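Local coordinates for F5/8 type C domain protein (Bacteroides ovatus, PDB 4ZRX) that probably hydrolyses alpha-L-fucose linkages in glycans and carries an F5/8 type C domain that may bind sugar, at residues W80-K85 with D135-K140; V243-I248 with E279-P284; L388-E393 with K426-F431. All coordinates share one frame; numbering follows the deposited sequence.

The three contacts follow one another along the chain, each closing before the next opens. Contacts 1 and 2 belong to the alpha-L-fucosidase region, which has a TIM-barrel fold. Their centres lie about 32 Å apart. Contact 1 packs helix 77-86 against the end of helix 126-137 and the turn that follows it. Contact 2 holds a loop against strand 279-290 of the mixed barrel sheet. Contact 3 is a strand pair in the four-stranded antiparallel sheet of a later beta domain, about 29 Å from contact 1 and about 25 Å from contact 2, centre to centre. It borders the barrel, so the set samples the probable catalytic domain and its junction with a beta domain.

Contact 1. Residues W80-K85 with D135-K140; sequences WVRTLK and DKYDMK
The ammonium group of Lys-85 reaches two backbone carbonyls at the end of helix 126-137. Lys-85 NZ donates to Asp-138 O at 3.0 Å, and a weak bond runs from Lys-85 NZ to Tyr-137 O at 3.1 Å. The first approach is from above the carbonyl plane, 59° out of it. The Lys-85 chain starts anti to its own N (chi1 -176°) and bends at chi2, which carries NZ across to these carbonyls. Asp-138 has a positive phi and belongs to a Schellman motif. The lysine charge therefore sits where the helix dipole is negative, which probably favours it. The Asp-138 carboxylate is near but does not touch NZ.

The Tyr-137 ring lies over the backbone and first side-chain carbons of Arg-82, with Arg-82 CA above the centre of one face. Arg-82 CD is 3.4 Å from Tyr-137 OH. The guanidinium is tilted 60° to the ring and turns its edge to that hydroxyl. Lys-136 CG lies off-centre over the opposite face.

Both helices pack on the outside of the TIM-barrel sheet. Helix 77-86 comes before strand 91-97 in the chain. Helix 126-137 comes before strand 140-145, which is parallel to 91-97. Between the helices Val-81 CG1 rests 3.8 Å from both Tyr-137 CB and Met-139 CB. Met-139, a selenomethionine, curls at chi2 and chi3 so that its methyl CE comes 3.4 Å from Lys-85 N. Met-139 CE also lies 3.9 Å from Lys-85 CB and 4.1 Å from Leu-84 CB. Further inward, Met-139 and Leu-84 both touch Val-92 of strand 91-97.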
loop_
_atom_site.group_PDB
_atom_site.type_symbol
_atom_site.label_atom_id
_atom_site.label_comp_id
_atom_site.label_asym_id
_atom_site.label_seq_id
_atom_site.Cartn_x
_atom_site.Cartn_y
_atom_site.Cartn_z
ATOM N N TRP A 80 -20.109 -5.692 -3.958
ATOM C CA TRP A 80 -18.673 -5.718 -3.740
ATOM C C TRP A 80 -17.912 -6.094 -5.033
ATOM O O TRP A 80 -16.975 -5.423 -5.439
ATOM C CB TRP A 80 -18.228 -6.690 -2.638
ATOM C CG TRP A 80 -18.922 -6.637 -1.340
ATOM C CD1 TRP A 80 -19.821 -5.717 -0.916
ATOM C CD2 TRP A 80 -18.781 -7.569 -0.283
ATOM N NE1 TRP A 80 -20.237 -6.026 0.366
ATOM C CE2 TRP A 80 -19.631 -7.180 0.747
ATOM C CE3 TRP A 80 -17.996 -8.722 -0.100
ATOM C CZ2 TRP A 80 -19.752 -7.887 1.933
ATOM C CZ3 TRP A 80 -18.147 -9.417 1.077
ATOM C CH2 TRP A 80 -19.008 -8.990 2.076
ATOM N N VAL A 81 -18.266 -7.239 -5.607
ATOM C CA VAL A 81 -17.492 -7.783 -6.690
ATOM C C VAL A 81 -17.677 -6.964 -7.944
ATOM O O VAL A 81 -16.704 -6.741 -8.690
ATOM C CB VAL A 81 -17.778 -9.265 -6.934
ATOM C CG1 VAL A 81 -17.005 -9.753 -8.120
ATOM C CG2 VAL A 81 -17.424 -10.109 -5.705
ATOM N N ARG A 82 -18.879 -6.475 -8.201
ATOM C CA ARG A 82 -19.097 -5.628 -9.389
ATOM C C ARG A 82 -18.211 -4.356 -9.292
ATOM O O ARG A 82 -17.538 -3.947 -10.249
ATOM C CB ARG A 82 -20.556 -5.210 -9.520
ATOM C CG ARG A 82 -20.874 -4.332 -10.762
ATOM C CD ARG A 82 -22.375 -3.927 -10.875
ATOM N NE ARG A 82 -22.877 -3.211 -9.708
ATOM C CZ ARG A 82 -23.644 -3.725 -8.733
ATOM N NH1 ARG A 82 -24.025 -5.006 -8.693
ATOM N NH2 ARG A 82 -24.015 -2.933 -7.731
ATOM N N THR A 83 -18.233 -3.741 -8.114
ATOM C CA THR A 83 -17.447 -2.551 -7.859
ATOM C C THR A 83 -15.959 -2.838 -8.118
ATOM O O THR A 83 -15.287 -2.084 -8.835
ATOM C CB THR A 83 -17.633 -2.102 -6.446
ATOM O OG1 THR A 83 -18.992 -1.682 -6.266
ATOM C CG2 THR A 83 -16.713 -0.931 -6.092
ATOM N N LEU A 84 -15.483 -3.943 -7.566
ATOM C CA LEU A 84 -14.062 -4.262 -7.637
ATOM C C LEU A 84 -13.626 -4.732 -9.041
ATOM O O LEU A 84 -12.524 -4.430 -9.498
ATOM C CB LEU A 84 -13.728 -5.313 -6.567
ATOM C CG LEU A 84 -13.928 -4.706 -5.145
ATOM C CD1 LEU A 84 -13.826 -5.795 -4.104
ATOM C CD2 LEU A 84 -12.910 -3.593 -4.850
ATOM N N LYS A 85 -14.528 -5.427 -9.748
ATOM C CA LYS A 85 -14.264 -5.795 -11.146
ATOM C C LYS A 85 -14.129 -4.568 -11.997
ATOM O O LYS A 85 -13.121 -4.418 -12.728
ATOM C CB LYS A 85 -15.382 -6.676 -11.652
ATOM C CG LYS A 85 -15.202 -7.216 -13.032
ATOM C CD LYS A 85 -14.365 -8.488 -13.030
ATOM C CE LYS A 85 -14.331 -9.086 -14.488
ATOM N NZ LYS A 85 -13.407 -10.267 -14.398
ATOM N N ASP A 135 -18.433 -15.960 -9.110
ATOM C CA ASP A 135 -18.948 -16.777 -10.234
ATOM C C ASP A 135 -19.602 -15.918 -11.308
ATOM O O ASP A 135 -19.317 -16.096 -12.507
ATOM C CB ASP A 135 -19.967 -17.808 -9.775
ATOM C CG ASP A 135 -19.371 -18.946 -8.928
ATOM O OD1 ASP A 135 -18.114 -19.080 -8.815
ATOM O OD2 ASP A 135 -20.219 -19.722 -8.371
ATOM N N LYS A 136 -20.402 -14.942 -10.908
ATOM C CA LYS A 136 -21.128 -14.097 -11.840
ATOM C C LYS A 136 -20.200 -13.210 -12.665
ATOM O O LYS A 136 -20.376 -13.090 -13.885
ATOM C CB LYS A 136 -22.155 -13.211 -11.095
ATOM C CG LYS A 136 -22.873 -12.189 -11.950
ATOM C CD LYS A 136 -23.935 -11.542 -11.159
ATOM C CE LYS A 136 -24.456 -10.235 -11.770
ATOM N NZ LYS A 136 -25.681 -10.470 -12.446
ATOM N N TYR A 137 -19.220 -12.621 -12.001
ATOM C CA TYR A 137 -18.291 -11.654 -12.652
ATOM C C TYR A 137 -16.968 -12.215 -13.086
ATOM O O TYR A 137 -16.086 -11.449 -13.525
ATOM C CB TYR A 137 -18.084 -10.456 -11.715
ATOM C CG TYR A 137 -19.311 -9.611 -11.574
ATOM C CD1 TYR A 137 -19.643 -8.675 -12.553
ATOM C CD2 TYR A 137 -20.165 -9.739 -10.476
ATOM C CE1 TYR A 137 -20.798 -7.932 -12.471
ATOM C CE2 TYR A 137 -21.301 -8.988 -10.376
ATOM C CZ TYR A 137 -21.610 -8.072 -11.398
ATOM O OH TYR A 137 -22.726 -7.323 -11.298
ATOM N N ASP A 138 -16.780 -13.526 -12.983
ATOM C CA ASP A 138 -15.545 -14.198 -13.362
ATOM C C ASP A 138 -14.354 -13.551 -12.665
ATOM O O ASP A 138 -13.382 -13.110 -13.305
ATOM C CB ASP A 138 -15.356 -14.216 -14.911
ATOM C CG ASP A 138 -14.151 -15.056 -15.343
ATOM O OD1 ASP A 138 -13.757 -15.972 -14.608
ATOM O OD2 ASP A 138 -13.573 -14.858 -16.448
HETATM N N MSE A 139 -14.472 -13.447 -11.337
HETATM C CA MSE A 139 -13.469 -12.843 -10.497
HETATM C C MSE A 139 -12.781 -13.926 -9.710
HETATM O O MSE A 139 -13.438 -14.774 -9.090
HETATM C CB MSE A 139 -14.118 -11.806 -9.564
HETATM C CG MSE A 139 -13.244 -11.313 -8.400
HETATM SE SE MSE A 139 -11.958 -10.006 -9.113
HETATM C CE MSE A 139 -12.988 -8.412 -9.094
ATOM N N LYS A 140 -11.454 -13.866 -9.618
ATOM C CA LYS A 140 -10.706 -14.847 -8.841
ATOM C C LYS A 140 -10.935 -14.575 -7.338
ATOM O O LYS A 140 -11.277 -13.458 -6.944
ATOM C CB LYS A 140 -9.227 -14.844 -9.153
ATOM C CG LYS A 140 -8.894 -15.376 -10.553
ATOM C CD LYS A 140 -7.353 -15.219 -10.695
ATOM C CE LYS A 140 -6.975 -14.852 -12.052
ATOM N NZ LYS A 140 -7.200 -15.938 -12.954
#

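Contact 2. Residues V243-I248 with E279-P284; sequences VLTPGI and ELFWYP
Pro-246 presses two different ring atoms onto two aromatic faces. Pro-246 CD sits 3.8 Å from the centroid of the Phe-281 ring, 8° off the ring normal. Pro-246 CG sits 3.7 Å from the centroid of the Tyr-283 ring, 11° off the normal. Both are CH-pi contacts over the middle of a face. The two rings come from alternate residues of one extended segment and both point to the loop. Tyr-283 CG is anti to its backbone N (chi1 -170°), which carries the phenol past the proline, so that OH also touches Pro-246 CA and CB.

Leu-244 O approaches Phe-281 CD2 to 3.3 Å, coming obliquely to the ring. Thr-245 meets the far end of Phe-281 with OG1 and CG2. At the start of the loop Val-243 CG1 packs on Leu-280 CD1 at 3.6 Å.

No direct hydrogen bond crosses the contact, but three waters bridge it. One donates to Val-243 O and to Glu-279 O, 2.8 Å from each. A second donates to Thr-245 OG1 and Glu-279 OE2. A third accepts from Gly-247 N at 2.8 Å and is also bonded to Tyr-283 OH. Polar groups of the loop thus meet the strand through water, while the rings hold the proline.

Glu-279 is fixed from outside by a salt bridge to Arg-251 and a hydrogen bond to His-11, whose ring also meets Phe-281. The loop leads from strand 241-242 to helix 252-259, and Asn-256 of that helix binds Thr-245 N. Strand 279-290 belongs to the mixed sheet of the TIM-barrel fucosidase region, so the contact ties a loop to a barrel strand. It runs antiparallel to strands 11-13 and 241-242 and parallel to strand 324-328, while Leu-280 and Val-243 pack together on helix 271-274.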
loop_
_atom_site.group_PDB
_atom_site.type_symbol
_atom_site.label_atom_id
_atom_site.label_comp_id
_atom_site.label_asym_id
_atom_site.label_seq_id
_atom_site.Cartn_x
_atom_site.Cartn_y
_atom_site.Cartn_z
ATOM N N VAL A 243 17.248 -14.086 -0.226
ATOM C CA VAL A 243 17.849 -14.870 0.859
ATOM C C VAL A 243 16.897 -15.038 2.052
ATOM O O VAL A 243 17.194 -15.801 2.996
ATOM C CB VAL A 243 19.150 -14.228 1.329
ATOM C CG1 VAL A 243 20.110 -14.095 0.208
ATOM C CG2 VAL A 243 18.923 -12.860 1.990
ATOM N N LEU A 244 15.798 -14.263 2.097
ATOM C CA LEU A 244 14.866 -14.354 3.222
ATOM C C LEU A 244 14.175 -15.709 3.245
ATOM O O LEU A 244 13.527 -16.064 2.289
ATOM C CB LEU A 244 13.846 -13.212 3.205
ATOM C CG LEU A 244 12.945 -13.097 4.450
ATOM C CD1 LEU A 244 13.663 -12.664 5.685
ATOM C CD2 LEU A 244 11.736 -12.137 4.117
ATOM N N THR A 245 14.280 -16.423 4.367
ATOM C CA THR A 245 13.771 -17.763 4.478
ATOM C C THR A 245 12.299 -17.626 4.887
ATOM O O THR A 245 11.988 -16.998 5.918
ATOM C CB THR A 245 14.542 -18.599 5.520
ATOM O OG1 THR A 245 15.917 -18.677 5.169
ATOM C CG2 THR A 245 13.933 -19.998 5.589
ATOM N N PRO A 246 11.390 -18.248 4.131
ATOM C CA PRO A 246 9.990 -18.293 4.548
ATOM C C PRO A 246 9.813 -18.698 5.985
ATOM O O PRO A 246 10.438 -19.676 6.444
ATOM C CB PRO A 246 9.357 -19.298 3.580
ATOM C CG PRO A 246 10.105 -19.055 2.343
ATOM C CD PRO A 246 11.547 -18.819 2.782
ATOM N N GLY A 247 8.965 -17.954 6.692
ATOM C CA GLY A 247 8.785 -18.126 8.129
ATOM C C GLY A 247 8.239 -19.485 8.539
ATOM O O GLY A 247 8.367 -19.897 9.695
ATOM N N ILE A 248 7.613 -20.188 7.601
ATOM C CA ILE A 248 7.035 -21.478 7.891
ATOM C C ILE A 248 8.072 -22.597 8.050
ATOM O O ILE A 248 7.699 -23.692 8.458
ATOM C CB ILE A 248 6.007 -21.903 6.853
ATOM C CG1 ILE A 248 6.606 -21.912 5.435
ATOM C CG2 ILE A 248 4.759 -21.010 6.985
ATOM C CD1 ILE A 248 5.847 -22.759 4.521
ATOM N N GLU A 279 21.275 -20.753 0.523
ATOM C CA GLU A 279 20.169 -21.116 -0.322
ATOM C C GLU A 279 19.414 -19.859 -0.711
ATOM O O GLU A 279 19.672 -18.797 -0.173
ATOM C CB GLU A 279 19.258 -22.127 0.359
ATOM C CG GLU A 279 18.735 -21.733 1.732
ATOM C CD GLU A 279 17.940 -22.821 2.410
ATOM O OE1 GLU A 279 17.348 -23.715 1.734
ATOM O OE2 GLU A 279 17.827 -22.748 3.650
ATOM N N LEU A 280 18.537 -20.002 -1.696
ATOM C CA LEU A 280 17.834 -18.875 -2.243
ATOM C C LEU A 280 16.445 -19.307 -2.632
ATOM O O LEU A 280 16.213 -20.451 -3.040
ATOM C CB LEU A 280 18.606 -18.234 -3.403
ATOM C CG LEU A 280 18.311 -16.755 -3.739
ATOM C CD1 LEU A 280 18.969 -15.859 -2.700
ATOM C CD2 LEU A 280 18.900 -16.408 -5.138
ATOM N N PHE A 281 15.510 -18.368 -2.473
ATOM C CA PHE A 281 14.104 -18.664 -2.620
ATOM C C PHE A 281 13.462 -17.741 -3.633
ATOM O O PHE A 281 13.715 -16.544 -3.576
ATOM C CB PHE A 281 13.358 -18.526 -1.272
ATOM C CG PHE A 281 13.976 -19.278 -0.150
ATOM C CD1 PHE A 281 13.669 -20.598 0.079
ATOM C CD2 PHE A 281 14.885 -18.664 0.683
ATOM C CE1 PHE A 281 14.292 -21.293 1.119
ATOM C CE2 PHE A 281 15.502 -19.339 1.699
ATOM C CZ PHE A 281 15.202 -20.654 1.910
ATOM N N TRP A 282 12.574 -18.267 -4.506
ATOM C CA TRP A 282 11.696 -17.373 -5.281
ATOM C C TRP A 282 10.512 -17.100 -4.351
ATOM O O TRP A 282 9.664 -17.982 -4.032
ATOM C CB TRP A 282 11.227 -17.953 -6.628
ATOM C CG TRP A 282 10.529 -16.859 -7.402
ATOM C CD1 TRP A 282 9.239 -16.518 -7.330
ATOM C CD2 TRP A 282 11.144 -15.897 -8.273
ATOM N NE1 TRP A 282 8.990 -15.391 -8.043
ATOM C CE2 TRP A 282 10.134 -15.008 -8.679
ATOM C CE3 TRP A 282 12.436 -15.710 -8.755
ATOM C CZ2 TRP A 282 10.369 -13.963 -9.578
ATOM C CZ3 TRP A 282 12.676 -14.647 -9.647
ATOM C CH2 TRP A 282 11.624 -13.800 -10.050
ATOM N N TYR A 283 10.444 -15.867 -3.857
ATOM C CA TYR A 283 9.526 -15.542 -2.735
ATOM C C TYR A 283 9.196 -14.092 -2.930
ATOM O O TYR A 283 9.826 -13.226 -2.359
ATOM C CB TYR A 283 10.246 -15.850 -1.443
ATOM C CG TYR A 283 9.455 -15.820 -0.149
ATOM C CD1 TYR A 283 8.127 -16.289 -0.084
ATOM C CD2 TYR A 283 10.072 -15.437 1.040
ATOM C CE1 TYR A 283 7.406 -16.264 1.091
ATOM C CE2 TYR A 283 9.329 -15.416 2.253
ATOM C CZ TYR A 283 8.020 -15.869 2.267
ATOM O OH TYR A 283 7.316 -15.925 3.472
ATOM N N PRO A 284 8.200 -13.819 -3.764
ATOM C CA PRO A 284 7.984 -12.477 -4.241
ATOM C C PRO A 284 7.074 -11.653 -3.371
ATOM O O PRO A 284 6.192 -12.170 -2.741
ATOM C CB PRO A 284 7.329 -12.702 -5.605
ATOM C CG PRO A 284 6.516 -13.941 -5.409
ATOM C CD PRO A 284 7.435 -14.801 -4.581
HETATM O O HOH W 1 19.110 -17.792 2.390
HETATM O O HOH W 2 17.656 -20.713 5.482
HETATM O O HOH W 3 7.114 -15.801 6.480
#

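Contact 3. Residues L388-E393 with K426-F431; sequences LVMLQE and KRMLRF. With EDO (1,2-ethanediol), chain F.
The Lys-426 chain runs alongside Gln-392 in the same direction, with Lys-426 CE 3.6 Å from Gln-392 NE2. A bend at chi3 (-74°) turns the end of the lysine chain. Lys-426 NZ gives a hydrogen bond of 2.8 Å to a water that also reaches Gln-392 OE1 weakly, and makes a salt bridge to Glu-43. A 1,2-ethanediol, likely a crystallisation additive, binds NZ weakly. Gln-392 OE1 is held chiefly by Gln-454. Cutting the lysine back to an alanine is likely to leave the Glu-43 carboxylate without this positive partner and to bare the flank of the Gln-392 amide.

Met-390 and Met-428, both selenomethionines, form a non-hydrogen-bonded pair. Each also has a second conformer, so the crossing of Met-390 CG and Met-428 CG, 3.7 Å apart in one pair of conformers, is less certain. Leu-388 points to the same face, and its CD1 lies 3.9 Å from Arg-430 CG. On the other face Val-389 CG2 meets the edge of the Phe-431 ring, in its plane, 3.6 Å from CE2.

The backbones are antiparallel: the N-to-C directions of the two strand segments are 163° apart. Val-389 with Leu-429 and Leu-391 with Arg-427 each exchange two hydrogen bonds. All four are nearly straight, from 2.8 Å for Leu-429 N to Val-389 O up to 2.9 Å for Arg-427 N to Leu-391 O.

Strand 388-393 lies between 427-431, at the sheet margin, and 450-458. Leu-388, Met-428 and Arg-430 pack on helix 308-316 of the barrel region. Leu-391 and Leu-429 face strand 401-410 of the second sheet, as in a beta sandwich.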
loop_
_atom_site.group_PDB
_atom_site.type_symbol
_atom_site.label_atom_id
_atom_site.label_comp_id
_atom_site.label_asym_id
_atom_site.label_seq_id
_atom_site.Cartn_x
_atom_site.Cartn_y
_atom_site.Cartn_z
ATOM N N LEU A 388 6.798 8.677 -17.994
ATOM C CA LEU A 388 6.667 7.388 -17.375
ATOM C C LEU A 388 7.198 6.346 -18.314
ATOM O O LEU A 388 6.788 6.280 -19.476
ATOM C CB LEU A 388 5.189 7.087 -17.000
ATOM C CG LEU A 388 4.762 5.713 -16.558
ATOM C CD1 LEU A 388 5.481 5.301 -15.374
ATOM C CD2 LEU A 388 3.233 5.686 -16.354
ATOM N N VAL A 389 8.108 5.555 -17.805
ATOM C CA VAL A 389 8.661 4.390 -18.536
ATOM C C VAL A 389 8.434 3.160 -17.700
ATOM O O VAL A 389 8.623 3.182 -16.471
ATOM C CB VAL A 389 10.120 4.614 -18.892
ATOM C CG1 VAL A 389 10.817 3.367 -19.453
ATOM C CG2 VAL A 389 10.230 5.735 -19.855
HETATM N N MSE A 390 8.081 2.087 -18.388
HETATM C CA MSE A 390 7.855 0.785 -17.797
HETATM C C MSE A 390 8.786 -0.239 -18.444
HETATM O O MSE A 390 8.925 -0.260 -19.687
HETATM C CB MSE A 390 6.381 0.391 -17.994
HETATM C CG MSE A 390 6.034 -0.897 -17.322
HETATM SE SE MSE A 390 5.862 -2.254 -18.580
HETATM C CE MSE A 390 4.165 -1.997 -19.170
ATOM N N LEU A 391 9.404 -1.068 -17.624
ATOM C CA LEU A 391 10.294 -2.108 -18.059
ATOM C C LEU A 391 9.867 -3.448 -17.464
ATOM O O LEU A 391 9.382 -3.477 -16.300
ATOM C CB LEU A 391 11.718 -1.799 -17.626
ATOM C CG LEU A 391 12.143 -0.357 -17.932
ATOM C CD1 LEU A 391 13.334 -0.064 -17.147
ATOM C CD2 LEU A 391 12.446 -0.211 -19.385
ATOM N N GLN A 392 10.102 -4.540 -18.234
ATOM C CA GLN A 392 9.926 -5.886 -17.693
ATOM C C GLN A 392 11.073 -6.793 -18.090
ATOM O O GLN A 392 11.542 -6.697 -19.245
ATOM C CB GLN A 392 8.626 -6.519 -18.196
ATOM C CG GLN A 392 7.411 -5.691 -17.909
ATOM C CD GLN A 392 6.093 -6.405 -18.245
ATOM O OE1 GLN A 392 5.577 -6.279 -19.363
ATOM N NE2 GLN A 392 5.569 -7.172 -17.309
ATOM N N GLU A 393 11.425 -7.723 -17.204
ATOM C CA GLU A 393 12.326 -8.818 -17.508
ATOM C C GLU A 393 11.535 -10.084 -17.721
ATOM O O GLU A 393 10.470 -10.290 -17.134
ATOM C CB GLU A 393 13.289 -9.115 -16.324
ATOM C CG GLU A 393 14.409 -8.260 -16.166
ATOM C CD GLU A 393 15.241 -8.625 -14.930
ATOM O OE1 GLU A 393 16.144 -9.444 -15.082
ATOM O OE2 GLU A 393 15.039 -8.063 -13.846
ATOM N N LYS A 426 8.146 -6.124 -13.233
ATOM C CA LYS A 426 7.749 -4.808 -13.721
ATOM C C LYS A 426 8.379 -3.757 -12.857
ATOM O O LYS A 426 8.310 -3.830 -11.645
ATOM C CB LYS A 426 6.259 -4.670 -13.734
ATOM C CG LYS A 426 5.712 -3.418 -14.342
ATOM C CD LYS A 426 4.223 -3.483 -14.605
ATOM C CE LYS A 426 3.954 -4.343 -15.783
ATOM N NZ LYS A 426 2.507 -4.330 -16.239
ATOM N N ARG A 427 8.944 -2.738 -13.506
ATOM C CA ARG A 427 9.510 -1.581 -12.840
ATOM C C ARG A 427 9.099 -0.352 -13.642
ATOM O O ARG A 427 9.202 -0.352 -14.902
ATOM C CB ARG A 427 11.008 -1.677 -12.811
ATOM C CG ARG A 427 11.754 -0.451 -12.226
ATOM C CD ARG A 427 11.410 -0.183 -10.785
ATOM N NE ARG A 427 12.459 0.596 -10.103
ATOM C CZ ARG A 427 12.419 1.898 -9.829
ATOM N NH1 ARG A 427 11.369 2.675 -10.034
ATOM N NH2 ARG A 427 13.460 2.420 -9.198
HETATM N N MSE A 428 8.583 0.646 -12.941
HETATM C CA MSE A 428 8.195 1.894 -13.575
HETATM C C MSE A 428 8.982 3.054 -12.996
HETATM O O MSE A 428 9.275 3.092 -11.794
HETATM C CB MSE A 428 6.714 2.150 -13.501
HETATM C CG MSE A 428 5.976 1.083 -14.221
HETATM SE SE MSE A 428 4.063 1.267 -14.517
HETATM C CE MSE A 428 3.429 0.542 -12.879
ATOM N N LEU A 429 9.323 3.975 -13.881
ATOM C CA LEU A 429 10.095 5.184 -13.558
ATOM C C LEU A 429 9.335 6.392 -14.003
ATOM O O LEU A 429 8.852 6.443 -15.148
ATOM C CB LEU A 429 11.428 5.154 -14.292
ATOM C CG LEU A 429 12.461 4.162 -13.802
ATOM C CD1 LEU A 429 13.592 4.139 -14.823
ATOM C CD2 LEU A 429 12.922 4.551 -12.389
ATOM N N ARG A 430 9.196 7.366 -13.119
ATOM C CA ARG A 430 8.564 8.598 -13.409
ATOM C C ARG A 430 9.608 9.729 -13.406
ATOM O O ARG A 430 10.575 9.728 -12.625
ATOM C CB ARG A 430 7.438 8.886 -12.419
ATOM C CG ARG A 430 6.248 7.957 -12.617
ATOM C CD ARG A 430 5.038 8.335 -11.807
ATOM N NE ARG A 430 5.252 8.182 -10.366
ATOM C CZ ARG A 430 4.385 8.599 -9.435
ATOM N NH1 ARG A 430 3.277 9.266 -9.776
ATOM N NH2 ARG A 430 4.611 8.371 -8.157
ATOM N N PHE A 431 9.348 10.753 -14.202
ATOM C CA PHE A 431 10.308 11.841 -14.376
ATOM C C PHE A 431 9.612 13.033 -14.990
ATOM O O PHE A 431 8.518 12.899 -15.505
ATOM C CB PHE A 431 11.480 11.408 -15.280
ATOM C CG PHE A 431 11.062 10.722 -16.536
ATOM C CD1 PHE A 431 10.829 11.422 -17.669
ATOM C CD2 PHE A 431 10.938 9.330 -16.563
ATOM C CE1 PHE A 431 10.448 10.772 -18.829
ATOM C CE2 PHE A 431 10.552 8.672 -17.749
ATOM C CZ PHE A 431 10.274 9.395 -18.857
HETATM C C1 EDO F . -0.561 -2.182 -16.074
HETATM O O1 EDO F . -0.602 -3.627 -16.148
HETATM C C2 EDO F . 0.761 -1.586 -15.543
HETATM O O2 EDO F . 1.714 -1.537 -16.619
HETATM O O HOH W 4 2.356 -5.705 -18.706
#